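Local structure of beta-phenylalanine aminotransferase (4AO9) at residues R355-A360 with A430-Y435; V367-T372 with A437-F442. The protein probably transfers the amino group of beta-phenylalanine to a keto acid, using pyridoxal-5'-phosphate as cofactor. All coordinates share one frame; numbering follows the deposited sequence.

Contact 1. Residues R355-A360 with A430-Y435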
# COMPACT_ATOMS: atom_id res chain seq x y z
N ARG A 355 22.55 23.92 -0.72
CA ARG A 355 22.95 23.54 0.63
C ARG A 355 24.21 24.28 1.08
O ARG A 355 24.31 24.72 2.22
CB ARG A 355 23.11 22.02 0.79
CG ARG A 355 23.02 21.59 2.24
CD ARG A 355 23.18 20.07 2.44
NE ARG A 355 24.57 19.64 2.33
CZ ARG A 355 25.09 19.03 1.26
NH1 ARG A 355 24.34 18.76 0.20
NH2 ARG A 355 26.37 18.69 1.26
N ALA A 356 25.16 24.42 0.16
CA ALA A 356 26.40 25.14 0.45
C ALA A 356 26.12 26.62 0.72
O ALA A 356 26.68 27.18 1.67
CB ALA A 356 27.40 24.98 -0.68
N ARG A 357 25.24 27.24 -0.08
CA ARG A 357 24.85 28.63 0.15
C ARG A 357 24.23 28.80 1.53
O ARG A 357 24.56 29.73 2.26
CB ARG A 357 23.87 29.12 -0.92
CG ARG A 357 24.50 29.47 -2.26
CD ARG A 357 23.42 29.72 -3.31
NE ARG A 357 22.67 30.95 -3.09
CZ ARG A 357 21.60 31.32 -3.78
NH1 ARG A 357 21.12 30.54 -4.75
NH2 ARG A 357 20.99 32.46 -3.51
N LEU A 358 23.33 27.89 1.90
CA LEU A 358 22.66 27.98 3.19
C LEU A 358 23.62 27.78 4.36
O LEU A 358 23.54 28.51 5.34
CB LEU A 358 21.53 26.96 3.27
CG LEU A 358 20.34 27.22 2.35
CD1 LEU A 358 19.48 25.96 2.28
CD2 LEU A 358 19.52 28.42 2.83
N ASN A 359 24.50 26.79 4.26
CA ASN A 359 25.49 26.55 5.31
C ASN A 359 26.47 27.71 5.47
O ASN A 359 26.84 28.04 6.59
CB ASN A 359 26.17 25.21 5.10
CG ASN A 359 25.29 24.07 5.54
OD1 ASN A 359 24.53 24.21 6.50
ND2 ASN A 359 25.38 22.93 4.86
N ALA A 360 26.84 28.33 4.36
CA ALA A 360 27.73 29.50 4.40
C ALA A 360 27.05 30.66 5.12
O ALA A 360 27.66 31.34 5.95
CB ALA A 360 28.15 29.90 3.00
N ALA A 430 15.24 31.36 -9.40
CA ALA A 430 14.61 32.45 -8.63
C ALA A 430 13.86 31.97 -7.38
O ALA A 430 13.93 32.61 -6.33
CB ALA A 430 13.70 33.30 -9.52
N ASP A 431 13.14 30.85 -7.49
CA ASP A 431 12.49 30.22 -6.33
C ASP A 431 13.53 29.88 -5.28
O ASP A 431 13.34 30.13 -4.09
CB ASP A 431 11.78 28.92 -6.74
CG ASP A 431 10.55 29.15 -7.61
OD1 ASP A 431 9.89 30.21 -7.50
OD2 ASP A 431 10.22 28.25 -8.40
N ILE A 432 14.64 29.29 -5.73
CA ILE A 432 15.71 28.89 -4.83
C ILE A 432 16.35 30.12 -4.16
O ILE A 432 16.61 30.12 -2.96
CB ILE A 432 16.72 27.96 -5.54
CG1 ILE A 432 16.03 26.61 -5.85
CG2 ILE A 432 17.97 27.78 -4.69
CD1 ILE A 432 16.85 25.65 -6.70
N ASP A 433 16.55 31.19 -4.94
CA ASP A 433 17.05 32.45 -4.38
C ASP A 433 16.14 32.95 -3.27
O ASP A 433 16.62 33.45 -2.25
CB ASP A 433 17.15 33.53 -5.46
CG ASP A 433 18.33 33.32 -6.40
OD1 ASP A 433 19.30 32.62 -6.03
OD2 ASP A 433 18.30 33.89 -7.52
N ARG A 434 14.83 32.82 -3.46
CA ARG A 434 13.85 33.24 -2.45
C ARG A 434 13.95 32.42 -1.18
O ARG A 434 13.79 32.97 -0.09
CB ARG A 434 12.42 33.22 -3.00
CG ARG A 434 12.15 34.36 -3.99
CD ARG A 434 10.67 34.72 -4.08
NE ARG A 434 9.86 33.57 -4.47
CZ ARG A 434 9.78 33.09 -5.71
NH1 ARG A 434 10.46 33.66 -6.71
NH2 ARG A 434 9.01 32.04 -5.96
N TYR A 435 14.22 31.11 -1.29
CA TYR A 435 14.44 30.29 -0.11
C TYR A 435 15.64 30.81 0.70
O TYR A 435 15.53 31.00 1.92
CB TYR A 435 14.57 28.78 -0.43
CG TYR A 435 14.54 27.96 0.84
CD1 TYR A 435 15.72 27.72 1.56
CD2 TYR A 435 13.35 27.44 1.36
CE1 TYR A 435 15.71 27.01 2.74
CE2 TYR A 435 13.33 26.71 2.55
CZ TYR A 435 14.53 26.50 3.23
OH TYR A 435 14.55 25.82 4.42
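R357 reaches across to D433 and takes hold of one carboxylate oxygen with both of its terminal nitrogens. R357 NH1 and R357 NH2 each lie 3.0 Å from D433 OD1. Neither bond is straight, because two N-H groups share one acceptor. D433 OD1 lies close to the guanidinium plane, at its NH1-NH2 end. The carboxylate itself is turned steeply, with the two planes 68° apart. NH1 comes nearly along the C-O axis of OD1, while NH2 approaches on the anti side and out of the carboxylate plane. The salt bridge is end-on from R357, with D433 OD1 as the acceptor of both bonds. It is not the two-oxygen bidentate pairing. The bend at the third torsion of R357 turns the guanidinium to meet the acid. R357 NH1 also passes I432 CG2 at 4.2 Å.

Deeper in the interface the contact is apolar. L358 and Y435 run at about a right angle to each other. Both methyls of L358 come against the CD1-CE1 bond of Y435, CD1 obliquely, with L358 CD1 3.9 Å from Y435 CE1 and L358 CD2 4.1 Å from Y435 CD1. Y435 CG is anti to the backbone N (chi1 -170°), which brings the ring round to L358.

The two helix segments run nearly parallel, at 21°, with axes 11.2 Å apart. At this spacing side chains make the contact. Helices 341-365 and 429-445 are thus joined by a salt bridge near the surface and by buried apolar packing beneath it. Strand 370-374 packs against that apolar layer. M378 of strand 377-381 touches L358 as well.

Contact 2. Residues V367-T372 with A437-F442; sequences VAMQFT and AAIGSF
Next to F371, which meets I439 across the contact, Q370 NE2 hydrogen-bonds to two carbonyl oxygens, V383 O and G385 O. These bonds tie strand 370-374 to the chain just after strand 377-381. The contact with helix 429-445 is purely apolar. F371 and I439 approach from opposite directions. I439 CD1 meets the far end of the ring, 4.0 Å from F371 CZ, at the ring edge and near its plane. M369 is fully extended, with chi1 -172° and the next two torsions also close to anti. This carries its methyl to the helix, where M369 CE touches two residues one turn apart. It is 4.3 Å from I439 CG2 and 4.3 Å from F442 CD2. I439 thus uses separate branches, CD1 for the phenylalanine and CG2 for the methionine. L404 of helix 398-410 touches M369, I439 and F442 and also packs on this group. All four contacting residues are buried. Within this chain, strand 370-374 is an outer strand of a three-stranded antiparallel sheet. The arrangement is a helix layer packed on a small antiparallel sheet, an alpha+beta arrangement, consistent with the C-terminal part of class-III aminotransferases.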
# COMPACT_ATOMS: atom_id res chain seq x y z
N VAL A 367 25.14 31.56 13.87
CA VAL A 367 24.04 30.83 14.51
C VAL A 367 24.28 29.32 14.50
O VAL A 367 24.93 28.80 13.59
CB VAL A 367 22.66 31.16 13.88
CG1 VAL A 367 22.25 32.59 14.21
CG2 VAL A 367 22.67 30.93 12.37
N ALA A 368 23.78 28.64 15.53
CA ALA A 368 23.79 27.18 15.56
C ALA A 368 22.62 26.66 14.72
O ALA A 368 21.58 26.25 15.24
CB ALA A 368 23.72 26.67 16.98
N MET A 369 22.82 26.74 13.41
CA MET A 369 21.84 26.32 12.42
C MET A 369 22.64 25.79 11.23
O MET A 369 23.67 26.34 10.86
CB MET A 369 20.95 27.49 12.01
CG MET A 369 19.76 27.12 11.13
SD MET A 369 18.83 28.59 10.63
CE MET A 369 17.46 27.80 9.77
N GLN A 370 22.18 24.68 10.66
CA GLN A 370 22.85 24.10 9.51
C GLN A 370 21.84 23.29 8.70
O GLN A 370 20.73 23.02 9.17
CB GLN A 370 23.99 23.19 9.95
CG GLN A 370 23.55 21.99 10.77
CD GLN A 370 24.72 21.13 11.13
OE1 GLN A 370 25.28 20.43 10.29
NE2 GLN A 370 25.11 21.17 12.40
N PHE A 371 22.24 22.94 7.49
CA PHE A 371 21.44 22.08 6.63
C PHE A 371 22.26 20.85 6.29
O PHE A 371 23.38 20.96 5.78
CB PHE A 371 21.03 22.83 5.37
CG PHE A 371 20.00 23.90 5.61
CD1 PHE A 371 20.35 25.12 6.20
CD2 PHE A 371 18.66 23.68 5.26
CE1 PHE A 371 19.38 26.10 6.44
CE2 PHE A 371 17.70 24.66 5.48
CZ PHE A 371 18.06 25.87 6.07
N THR A 372 21.73 19.68 6.62
CA THR A 372 22.38 18.41 6.32
C THR A 372 21.72 17.75 5.11
O THR A 372 20.55 18.01 4.84
CB THR A 372 22.36 17.44 7.53
OG1 THR A 372 21.01 17.22 7.97
CG2 THR A 372 23.17 18.01 8.69
N ALA A 437 17.02 33.78 0.63
CA ALA A 437 16.67 35.08 1.18
C ALA A 437 15.77 34.96 2.42
O ALA A 437 15.90 35.74 3.36
CB ALA A 437 16.02 35.96 0.12
N ALA A 438 14.88 33.96 2.42
CA ALA A 438 13.97 33.74 3.55
C ALA A 438 14.68 33.20 4.79
O ALA A 438 14.30 33.53 5.92
CB ALA A 438 12.81 32.83 3.14
N ILE A 439 15.72 32.39 4.59
CA ILE A 439 16.55 31.96 5.70
C ILE A 439 17.34 33.16 6.24
O ILE A 439 17.49 33.31 7.45
CB ILE A 439 17.48 30.77 5.30
CG1 ILE A 439 16.64 29.57 4.83
CG2 ILE A 439 18.43 30.37 6.46
CD1 ILE A 439 15.61 29.05 5.85
N GLY A 440 17.81 34.01 5.33
CA GLY A 440 18.49 35.25 5.70
C GLY A 440 17.60 36.14 6.55
O GLY A 440 18.03 36.64 7.59
N SER A 441 16.36 36.33 6.11
CA SER A 441 15.42 37.15 6.88
C SER A 441 15.00 36.48 8.18
O SER A 441 14.74 37.16 9.17
CB SER A 441 14.20 37.55 6.04
OG SER A 441 13.43 36.43 5.65
N PHE A 442 14.94 35.15 8.19
CA PHE A 442 14.68 34.42 9.43
C PHE A 442 15.75 34.71 10.49
O PHE A 442 15.42 35.08 11.62
CB PHE A 442 14.59 32.91 9.18
CG PHE A 442 14.33 32.11 10.43
CD1 PHE A 442 13.09 32.16 11.06
CD2 PHE A 442 15.34 31.32 10.98
CE1 PHE A 442 12.86 31.44 12.22
CE2 PHE A 442 15.11 30.58 12.14
CZ PHE A 442 13.86 30.64 12.76

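The two contacts lie side by side, with centres about 9 Å apart. Both use helix 429-445: contact 1 its earlier turns, contact 2 its later ones. The other partners, helix 341-365 and strand 370-374, follow each other in the chain. They are joined by a probable hydrogen bond of 2.8 Å between N359 OD1 and F371 N. The F371 ring also packs near contact 1, with F371 CE2 3.5 Å from Y435 OH. L358 touches both F371 and I439, so the two apolar layers are continuous. None of the residues lining the pyridoxal-5'-phosphate pocket, such as K287 and D260, belongs to either contact. Both are contacts within one chain, and no other protein chain of the assembly touches their segments.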